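Local coordinates for cell cycle serine/threonine-protein kinase CDC5/MSD2 (Saccharomyces cerevisiae, PDB 6MF4) that phosphorylates serine and threonine residues of cell-cycle proteins to drive mitotic exit, this chain being its phosphoprotein-binding polo-box domain, at residues E159-R162 / E163-R166; T239-S242 / P243-S247; T248-L252 / V253-K257. All coordinates share one frame; numbering follows the deposited sequence.

Contact 1 (E159-R162 / E163-R166)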
ATOM      1  N   GLU A 159      24.432  -9.438 -11.340  1.00 37.48           N
ATOM      2  CA  GLU A 159      25.547  -8.594 -10.928  1.00 36.70           C
ATOM      3  C   GLU A 159      25.306  -8.113  -9.501  1.00 38.32           C
ATOM      4  O   GLU A 159      25.403  -6.924  -9.202  1.00 34.92           O
ATOM      5  CB  GLU A 159      25.710  -7.418 -11.874  1.00 40.35           C
ATOM      6  N   LYS A 160      24.992  -9.063  -8.630  1.00 33.31           N
ATOM      7  CA  LYS A 160      24.644  -8.773  -7.244  1.00 38.81           C
ATOM      8  C   LYS A 160      25.849  -8.225  -6.482  1.00 37.19           C
ATOM      9  O   LYS A 160      26.919  -8.834  -6.494  1.00 33.18           O
ATOM     10  CB  LYS A 160      24.101 -10.047  -6.579  1.00 48.23           C
ATOM     11  CG  LYS A 160      24.427 -10.223  -5.105  1.00 52.11           C
ATOM     12  CD  LYS A 160      24.146 -11.647  -4.668  1.00 44.68           C
ATOM     13  CE  LYS A 160      25.440 -12.447  -4.591  1.00 53.04           C
ATOM     14  NZ  LYS A 160      25.259 -13.793  -3.994  1.00 48.16           N
ATOM     15  N   PRO A 161      25.682  -7.073  -5.810  1.00 34.09           N
ATOM     16  CA  PRO A 161      26.783  -6.599  -4.970  1.00 33.06           C
ATOM     17  C   PRO A 161      26.935  -7.451  -3.716  1.00 30.32           C
ATOM     18  O   PRO A 161      25.952  -7.831  -3.080  1.00 23.30           O
ATOM     19  CB  PRO A 161      26.377  -5.166  -4.628  1.00 33.16           C
ATOM     20  CG  PRO A 161      24.915  -5.144  -4.753  1.00 34.73           C
ATOM     21  CD  PRO A 161      24.565  -6.115  -5.843  1.00 34.81           C
ATOM     22  N   ARG A 162      28.181  -7.758  -3.391  1.00 24.35           N
ATOM     23  CA  ARG A 162      28.523  -8.585  -2.240  1.00 23.78           C
ATOM     24  C   ARG A 162      27.885  -8.122  -0.931  1.00 21.47           C
ATOM     25  O   ARG A 162      27.514  -8.949  -0.094  1.00 19.85           O
ATOM     26  CB  ARG A 162      30.048  -8.637  -2.084  1.00 32.47           C
ATOM     27  CG  ARG A 162      30.745  -7.291  -2.218  1.00 40.95           C
ATOM     28  CD  ARG A 162      32.188  -7.439  -2.681  1.00 48.73           C
ATOM     29  NE  ARG A 162      32.952  -6.231  -2.378  1.00 46.48           N
ATOM     30  CZ  ARG A 162      34.256  -6.083  -2.591  1.00 58.75           C
ATOM     31  NH1 ARG A 162      34.843  -4.940  -2.275  1.00 47.50           N
ATOM     32  NH2 ARG A 162      34.969  -7.072  -3.114  1.00 49.25           N
ATOM     33  N   GLU A 163      27.742  -6.814  -0.741  1.00 20.48           N
ATOM     34  CA  GLU A 163      27.199  -6.313   0.517  1.00 22.10           C
ATOM     35  C   GLU A 163      25.682  -6.507   0.612  1.00 20.09           C
ATOM     36  O   GLU A 163      25.090  -6.235   1.656  1.00 18.69           O
ATOM     37  CB  GLU A 163      27.557  -4.832   0.725  1.00 25.48           C
ATOM     38  CG  GLU A 163      26.887  -3.843  -0.219  1.00 29.12           C
ATOM     39  CD  GLU A 163      27.657  -3.626  -1.511  1.00 39.51           C
ATOM     40  OE1 GLU A 163      28.547  -4.444  -1.837  1.00 33.35           O
ATOM     41  OE2 GLU A 163      27.370  -2.624  -2.201  1.00 49.29           O
ATOM     42  N   LEU A 164      25.064  -6.995  -0.464  1.00 18.21           N
ATOM     43  CA  LEU A 164      23.639  -7.331  -0.447  1.00 18.09           C
ATOM     44  C   LEU A 164      23.410  -8.830  -0.627  1.00 19.24           C
ATOM     45  O   LEU A 164      22.278  -9.275  -0.814  1.00 19.81           O
ATOM     46  CB  LEU A 164      22.887  -6.558  -1.538  1.00 19.59           C
ATOM     47  CG  LEU A 164      22.830  -5.036  -1.381  1.00 17.51           C
ATOM     48  CD1 LEU A 164      22.086  -4.396  -2.553  1.00 20.84           C
ATOM     49  CD2 LEU A 164      22.179  -4.626  -0.060  1.00 22.16           C
ATOM     50  N   SER A 165      24.481  -9.613  -0.562  1.00 16.38           N
ATOM     51  CA  SER A 165      24.374 -11.045  -0.797  1.00 18.72           C
ATOM     52  C   SER A 165      23.420 -11.724   0.187  1.00 20.26           C
ATOM     53  O   SER A 165      22.568 -12.511  -0.226  1.00 17.91           O
ATOM     54  CB  SER A 165      25.750 -11.709  -0.725  1.00 24.26           C
ATOM     55  OG  SER A 165      25.640 -13.095  -1.001  1.00 27.10           O
ATOM     56  N   ARG A 166      23.535 -11.421   1.478  1.00 18.26           N
ATOM     57  CA  ARG A 166      22.690 -12.105   2.449  1.00 16.52           C
ATOM     58  C   ARG A 166      21.236 -11.650   2.297  1.00 16.63           C
ATOM     59  O   ARG A 166      20.310 -12.433   2.523  1.00 15.31           O
ATOM     60  CB  ARG A 166      23.191 -11.890   3.885  1.00 17.79           C
ATOM     61  CG  ARG A 166      23.191 -10.468   4.389  1.00 16.41           C
ATOM     62  CD  ARG A 166      23.394 -10.434   5.909  1.00 17.20           C
ATOM     63  NE  ARG A 166      24.632 -11.086   6.351  1.00 17.94           N
ATOM     64  CZ  ARG A 166      25.789 -10.457   6.562  1.00 20.10           C
ATOM     65  NH1 ARG A 166      25.896  -9.150   6.368  1.00 19.76           N
ATOM     66  NH2 ARG A 166      26.850 -11.141   6.974  1.00 20.73           N
TER
HETATM   67  O   HOH W   1      22.811 -14.041  -2.447  1.00 23.22           O
HETATM   68  O   HOH W   2      26.021  -9.888   2.405  1.00 16.73           O
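Lys160 and Ser165 meet through their polar ends where the loop after strand 149-156 winds, by a short 3-10 turn, into helix 165-178 of the first polo box. The ammonium NZ of Lys160 donates to Ser165 OG at 3.1 Å, and the same nitrogen donates a hydrogen bond to a water that in turn donates to the carbonyl O of Ser165. A bend in the lysine chain (chi3 101°) brings NZ to this side of the turn.

Backbone bonds shape the turn itself. Leu164 N reaches Pro161 O at 2.9 Å, and Ser165 N reaches Arg162 O at 3.1 Å. A second water, donating to Arg162 O and accepting from Arg166 N, bridges residues four apart.

Apolar contact lies on the inner side: Pro161 CG packs against Leu164 CD1 at 3.7 Å, and both side chains lean on Tyr155. Glu163, its chain folded back at chi2 (-88°), lays its carboxylate beside Pro161 CB, with OE1 3.6 Å away. The opposite charges of Arg162 and Glu163 stay apart, Arg162 NE being 4.8 Å from Glu163 OE1.

Side-chain contacts thus supplement the backbone bonds, and the hydroxyl and water accepting from the ammonium group probably ease its charge.

Contact 2 (T239-S242 / P243-S247)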
ATOM      1  N   THR A 239     -11.199   0.927  -4.515  1.00 22.13           N
ATOM      2  CA  THR A 239     -11.117  -0.314  -5.262  1.00 23.97           C
ATOM      3  C   THR A 239     -11.549  -1.430  -4.337  1.00 23.02           C
ATOM      4  O   THR A 239     -10.967  -1.629  -3.270  1.00 23.44           O
ATOM      5  CB  THR A 239      -9.694  -0.571  -5.794  1.00 19.91           C
ATOM      6  OG1 THR A 239      -9.344   0.459  -6.724  1.00 21.54           O
ATOM      7  CG2 THR A 239      -9.600  -1.925  -6.488  1.00 25.78           C
ATOM      8  N   TYR A 240     -12.594  -2.140  -4.737  1.00 22.11           N
ATOM      9  CA  TYR A 240     -13.074  -3.254  -3.954  1.00 24.13           C
ATOM     10  C   TYR A 240     -12.509  -4.536  -4.524  1.00 30.03           C
ATOM     11  O   TYR A 240     -12.523  -4.758  -5.735  1.00 29.83           O
ATOM     12  CB  TYR A 240     -14.599  -3.302  -3.933  1.00 34.39           C
ATOM     13  CG  TYR A 240     -15.125  -4.553  -3.273  1.00 39.71           C
ATOM     14  CD1 TYR A 240     -15.211  -4.648  -1.892  1.00 41.89           C
ATOM     15  CD2 TYR A 240     -15.520  -5.643  -4.031  1.00 46.36           C
ATOM     16  CE1 TYR A 240     -15.683  -5.791  -1.286  1.00 38.40           C
ATOM     17  CE2 TYR A 240     -15.994  -6.789  -3.434  1.00 51.15           C
ATOM     18  CZ  TYR A 240     -16.074  -6.859  -2.064  1.00 49.91           C
ATOM     19  OH  TYR A 240     -16.548  -8.008  -1.480  1.00 55.02           O
ATOM     20  N   ILE A 241     -11.994  -5.369  -3.633  1.00 28.17           N
ATOM     21  CA  ILE A 241     -11.474  -6.672  -4.001  1.00 31.56           C
ATOM     22  C   ILE A 241     -12.287  -7.717  -3.245  1.00 36.79           C
ATOM     23  O   ILE A 241     -12.213  -7.807  -2.022  1.00 36.04           O
ATOM     24  CB  ILE A 241      -9.982  -6.805  -3.663  1.00 31.59           C
ATOM     25  CG1 ILE A 241      -9.181  -5.649  -4.277  1.00 33.45           C
ATOM     26  CG2 ILE A 241      -9.444  -8.144  -4.139  1.00 41.86           C
ATOM     27  CD1 ILE A 241      -8.022  -5.187  -3.417  1.00 30.58           C
ATOM     28  N   SER A 242     -13.080  -8.491  -3.976  1.00 35.03           N
ATOM     29  CA  SER A 242     -13.957  -9.476  -3.358  1.00 37.13           C
ATOM     30  C   SER A 242     -13.152 -10.659  -2.817  1.00 41.18           C
ATOM     31  O   SER A 242     -11.977 -10.821  -3.166  1.00 30.10           O
ATOM     32  CB  SER A 242     -14.997  -9.965  -4.364  1.00 38.30           C
ATOM     33  OG  SER A 242     -14.416 -10.877  -5.279  1.00 41.81           O
ATOM     34  N   PRO A 243     -13.778 -11.487  -1.959  1.00 43.53           N
ATOM     35  CA  PRO A 243     -13.109 -12.679  -1.422  1.00 40.37           C
ATOM     36  C   PRO A 243     -12.674 -13.672  -2.504  1.00 36.84           C
ATOM     37  O   PRO A 243     -11.916 -14.593  -2.195  1.00 35.54           O
ATOM     38  CB  PRO A 243     -14.175 -13.301  -0.512  1.00 44.66           C
ATOM     39  CG  PRO A 243     -15.065 -12.171  -0.131  1.00 39.33           C
ATOM     40  CD  PRO A 243     -15.084 -11.250  -1.314  1.00 39.58           C
ATOM     41  N   SER A 244     -13.149 -13.488  -3.736  1.00 34.40           N
ATOM     42  CA  SER A 244     -12.702 -14.288  -4.877  1.00 31.54           C
ATOM     43  C   SER A 244     -11.752 -13.482  -5.769  1.00 41.56           C
ATOM     44  O   SER A 244     -11.392 -13.920  -6.865  1.00 41.28           O
ATOM     45  CB  SER A 244     -13.903 -14.777  -5.693  1.00 39.86           C
ATOM     46  OG  SER A 244     -14.669 -13.690  -6.181  1.00 39.31           O
ATOM     47  N   HIS A 245     -11.378 -12.295  -5.287  1.00 32.42           N
ATOM     48  CA  HIS A 245     -10.325 -11.460  -5.874  1.00 39.42           C
ATOM     49  C   HIS A 245     -10.781 -10.775  -7.153  1.00 39.51           C
ATOM     50  O   HIS A 245      -9.961 -10.380  -7.988  1.00 38.94           O
ATOM     51  CB  HIS A 245      -9.060 -12.283  -6.142  1.00 37.39           C
ATOM     52  CG  HIS A 245      -8.440 -12.841  -4.901  1.00 45.73           C
ATOM     53  ND1 HIS A 245      -7.492 -13.840  -4.922  1.00 55.97           N
ATOM     54  CD2 HIS A 245      -8.632 -12.529  -3.599  1.00 47.60           C
ATOM     55  CE1 HIS A 245      -7.132 -14.123  -3.681  1.00 56.17           C
ATOM     56  NE2 HIS A 245      -7.809 -13.342  -2.861  1.00 42.13           N
ATOM     57  N   GLU A 246     -12.092 -10.617  -7.291  1.00 38.83           N
ATOM     58  CA  GLU A 246     -12.653  -9.798  -8.355  1.00 40.37           C
ATOM     59  C   GLU A 246     -12.457  -8.338  -7.979  1.00 44.46           C
ATOM     60  O   GLU A 246     -12.952  -7.889  -6.940  1.00 32.27           O
ATOM     61  CB  GLU A 246     -14.135 -10.116  -8.570  1.00 46.77           C
ATOM     62  CG  GLU A 246     -14.402 -11.534  -9.061  1.00 51.07           C
ATOM     63  CD  GLU A 246     -14.997 -11.566 -10.457  1.00 74.77           C
ATOM     64  OE1 GLU A 246     -16.014 -10.875 -10.688  1.00 69.01           O
ATOM     65  OE2 GLU A 246     -14.449 -12.281 -11.325  1.00 77.76           O
ATOM     66  N   SER A 247     -11.743  -7.608  -8.830  1.00 39.05           N
ATOM     67  CA  SER A 247     -11.367  -6.229  -8.547  1.00 40.47           C
ATOM     68  C   SER A 247     -12.185  -5.235  -9.366  1.00 37.21           C
ATOM     69  O   SER A 247     -12.304  -5.366 -10.585  1.00 34.44           O
ATOM     70  CB  SER A 247      -9.878  -6.031  -8.824  1.00 34.90           C
ATOM     71  OG  SER A 247      -9.491  -4.688  -8.605  1.00 45.31           O
TER
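A beta hairpin of the second polo box turns here, strand 237-241 passing into strand 247-251 through a type I turn with a G1 bulge: the turn runs from Ser242 to His245, and His245, in the left-handed region, is the bulge residue. Ser242 and Glu246 grip each other twice across its base. Ser242 N donates to Glu246 O at 3.0 Å in a nearly straight bond (170°), and Glu246 N returns a bond to Ser242 OG at 3.1 Å. The turn is closed by His245 N, which donates to Ser242 O at 2.7 Å.

The hydroxyl of Ser242 is the hub. With OG set between its own backbone N and carbonyl carbon (chi1 76°), it faces into the turn, where it also shares a hydrogen bond with Ser244 OG at 3.0 Å. Were Ser242 an alanine, Glu246 N and the Ser244 hydroxyl would probably lose their shared partner.

Beyond the turn, Ile241 and Ser247 form an antiparallel non-hydrogen-bonded pair, and Ser247 CA makes a CA-H...O contact of 3.4 Å with Tyr240 O. Van der Waals contacts flank the backbone: Ile241 CG2 meets His245 CA at 3.8 Å, while Thr239 CG2 lies 3.5 Å from Ser247 OG. The Tyr240 side chain crosses Pro243 obliquely, its OH 3.6 Å from Pro243 CD and hydrogen-bonded to His227.

Strand 228-232 flanks the hairpin's first strand, joined through backbone bonds of Thr239 to Ala230 and of Ile241 to Lys228, while the Tyr240 ring meets that of Tyr264 and also touches Ile261.

Contact 3 (T248-L252 / V253-K257)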
ATOM      1  N   THR A 248     -12.746  -4.241  -8.681  1.00 27.41           N
ATOM      2  CA  THR A 248     -13.532  -3.196  -9.327  1.00 26.56           C
ATOM      3  C   THR A 248     -13.267  -1.853  -8.651  1.00 22.51           C
ATOM      4  O   THR A 248     -13.232  -1.768  -7.424  1.00 24.93           O
ATOM      5  CB  THR A 248     -15.031  -3.518  -9.274  1.00 32.63           C
ATOM      6  OG1 THR A 248     -15.363  -4.010  -7.968  1.00 47.62           O
ATOM      7  CG2 THR A 248     -15.383  -4.575 -10.302  1.00 36.20           C
ATOM      8  N   THR A 249     -13.079  -0.813  -9.458  1.00 24.69           N
ATOM      9  CA  THR A 249     -12.735   0.514  -8.947  1.00 28.07           C
ATOM     10  C   THR A 249     -13.832   1.521  -9.259  1.00 27.74           C
ATOM     11  O   THR A 249     -14.346   1.564 -10.378  1.00 24.52           O
ATOM     12  CB  THR A 249     -11.399   0.994  -9.541  1.00 30.30           C
ATOM     13  OG1 THR A 249     -10.359   0.090  -9.144  1.00 26.21           O
ATOM     14  CG2 THR A 249     -11.049   2.406  -9.070  1.00 24.35           C
ATOM     15  N   TYR A 250     -14.180   2.324  -8.255  1.00 24.08           N
ATOM     16  CA  TYR A 250     -15.217   3.343  -8.373  1.00 24.30           C
ATOM     17  C   TYR A 250     -14.754   4.668  -7.784  1.00 28.94           C
ATOM     18  O   TYR A 250     -13.903   4.685  -6.890  1.00 22.44           O
ATOM     19  CB  TYR A 250     -16.494   2.915  -7.644  1.00 25.93           C
ATOM     20  CG  TYR A 250     -17.037   1.564  -8.036  1.00 33.71           C
ATOM     21  CD1 TYR A 250     -16.596   0.409  -7.405  1.00 26.67           C
ATOM     22  CD2 TYR A 250     -18.007   1.444  -9.022  1.00 34.92           C
ATOM     23  CE1 TYR A 250     -17.097  -0.829  -7.752  1.00 33.41           C
ATOM     24  CE2 TYR A 250     -18.514   0.209  -9.377  1.00 38.45           C
ATOM     25  CZ  TYR A 250     -18.056  -0.923  -8.739  1.00 37.04           C
ATOM     26  OH  TYR A 250     -18.558  -2.155  -9.094  1.00 42.80           O
ATOM     27  N   PRO A 251     -15.319   5.786  -8.273  1.00 28.10           N
ATOM     28  CA  PRO A 251     -15.203   7.016  -7.488  1.00 22.64           C
ATOM     29  C   PRO A 251     -15.852   6.805  -6.130  1.00 24.11           C
ATOM     30  O   PRO A 251     -16.945   6.246  -6.070  1.00 24.72           O
ATOM     31  CB  PRO A 251     -15.965   8.052  -8.323  1.00 26.56           C
ATOM     32  CG  PRO A 251     -15.957   7.504  -9.712  1.00 30.07           C
ATOM     33  CD  PRO A 251     -16.007   6.013  -9.557  1.00 31.91           C
ATOM     34  N   LEU A 252     -15.191   7.227  -5.058  1.00 19.24           N
ATOM     35  CA  LEU A 252     -15.710   6.997  -3.720  1.00 21.59           C
ATOM     36  C   LEU A 252     -17.083   7.642  -3.543  1.00 22.01           C
ATOM     37  O   LEU A 252     -17.976   7.057  -2.934  1.00 22.40           O
ATOM     38  CB  LEU A 252     -14.733   7.532  -2.672  1.00 20.64           C
ATOM     39  CG  LEU A 252     -15.174   7.446  -1.209  1.00 20.77           C
ATOM     40  CD1 LEU A 252     -15.530   6.017  -0.818  1.00 25.02           C
ATOM     41  CD2 LEU A 252     -14.083   7.991  -0.295  1.00 18.21           C
ATOM     42  N   VAL A 253     -17.250   8.843  -4.082  1.00 23.54           N
ATOM     43  CA  VAL A 253     -18.502   9.571  -3.913  1.00 23.79           C
ATOM     44  C   VAL A 253     -19.657   8.803  -4.563  1.00 26.30           C
ATOM     45  O   VAL A 253     -20.785   8.844  -4.079  1.00 26.33           O
ATOM     46  CB  VAL A 253     -18.405  11.002  -4.500  1.00 22.86           C
ATOM     47  CG1 VAL A 253     -18.179  10.970  -6.007  1.00 25.83           C
ATOM     48  CG2 VAL A 253     -19.652  11.809  -4.146  1.00 29.24           C
ATOM     49  N   GLU A 254     -19.363   8.079  -5.639  1.00 24.19           N
ATOM     50  CA  GLU A 254     -20.365   7.251  -6.303  1.00 26.98           C
ATOM     51  C   GLU A 254     -20.806   6.083  -5.417  1.00 30.74           C
ATOM     52  O   GLU A 254     -21.985   5.728  -5.387  1.00 29.45           O
ATOM     53  CB  GLU A 254     -19.820   6.728  -7.634  1.00 34.33           C
ATOM     54  CG  GLU A 254     -20.766   5.791  -8.377  1.00 54.96           C
ATOM     55  CD  GLU A 254     -20.183   5.285  -9.687  1.00 55.24           C
ATOM     56  OE1 GLU A 254     -20.534   4.158 -10.099  1.00 53.06           O
ATOM     57  OE2 GLU A 254     -19.378   6.014 -10.308  1.00 51.25           O
ATOM     58  N   VAL A 255     -19.860   5.489  -4.696  1.00 28.37           N
ATOM     59  CA  VAL A 255     -20.171   4.391  -3.786  1.00 26.99           C
ATOM     60  C   VAL A 255     -20.975   4.906  -2.599  1.00 28.42           C
ATOM     61  O   VAL A 255     -21.883   4.232  -2.118  1.00 30.97           O
ATOM     62  CB  VAL A 255     -18.887   3.684  -3.283  1.00 27.34           C
ATOM     63  CG1 VAL A 255     -19.203   2.685  -2.172  1.00 26.39           C
ATOM     64  CG2 VAL A 255     -18.188   2.981  -4.433  1.00 25.85           C
ATOM     65  N   LEU A 256     -20.640   6.103  -2.129  1.00 26.20           N
ATOM     66  CA  LEU A 256     -21.356   6.697  -1.009  1.00 27.57           C
ATOM     67  C   LEU A 256     -22.811   6.961  -1.390  1.00 27.92           C
ATOM     68  O   LEU A 256     -23.725   6.656  -0.622  1.00 34.16           O
ATOM     69  CB  LEU A 256     -20.672   7.988  -0.556  1.00 26.00           C
ATOM     70  CG  LEU A 256     -19.312   7.774   0.115  1.00 24.04           C
ATOM     71  CD1 LEU A 256     -18.576   9.092   0.287  1.00 25.23           C
ATOM     72  CD2 LEU A 256     -19.472   7.080   1.455  1.00 28.55           C
ATOM     73  N   LYS A 257     -23.022   7.506  -2.585  1.00 29.22           N
ATOM     74  CA  LYS A 257     -24.369   7.781  -3.074  1.00 33.03           C
ATOM     75  C   LYS A 257     -25.153   6.486  -3.264  1.00 37.32           C
ATOM     76  O   LYS A 257     -26.362   6.446  -3.049  1.00 41.32           O
ATOM     77  CB  LYS A 257     -24.316   8.563  -4.391  1.00 31.83           C
ATOM     78  CG  LYS A 257     -23.817   9.996  -4.244  1.00 37.37           C
ATOM     79  CD  LYS A 257     -23.797  10.725  -5.577  1.00 34.60           C
TER
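Tyr250 and Pro251 touch Glu254 and Val255 at a strand-to-helix junction of the second polo box, where edge strand 247-251 ends and the chain swings directly into helix 252-258. The two short axes stand almost perpendicular, 86° apart, with Pro251 as the N-cap residue.

Backbone bonds make the first turn. Pro251 O, at the cap, receives two weak bonds, from Glu254 N at 3.1 Å and from Val255 N at 3.3 Å. Regular helical bonding follows at once: Leu256 N donates to Leu252 O at 2.9 Å.

Apolar contacts fall in two places. Inside the corner, Val255 comes at the base of the Tyr250 side chain, crossing it at about a right angle, with CG2 3.6 Å from Tyr250 CB. Separately, Leu252, whose CG lies anti to the backbone N (chi1 176°), sets that carbon 4.1 Å from Leu256 CD1. These leucines and Val255 also pack on Phe269 of helix 269-283, and Leu252 reaches Ile73 and Ala76 of helix 56-82, so the corner joins the sheet to both helices.

Glu254 makes further contacts on the exposed side. Its chain, extended beyond CG, slants back across the end of the strand, with the carboxylate plane turned 76° from the phenol ring. One oxygen, OE1, sits at the ring edge near Tyr250 CD2; the other, OE2, rests against the proline ring, 3.5 Å from Pro251 CD.

In the fold
Contact 1 is a surface feature of the first polo box, whereas contacts 2 and 3 are partly buried in the second, on the far side of the molecule from it in the case of contact 3, whose centre is 45 Å away. Contacts 2 and 3 lie on the same hairpin, whose strands 237-241 and 247-251 are sheet neighbours, and touch directly: Thr239 OG1 lies 2.6 Å from Thr249 OG1. Both contacts 1 and 3 take the chain from a strand toward a helix, but contact 1 uses a loop and water-bridged polar groups, while contact 3 turns at once on a proline and buries aliphatic side chains. Contact 2, a hairpin turn, relies mainly on hydrogen bonds.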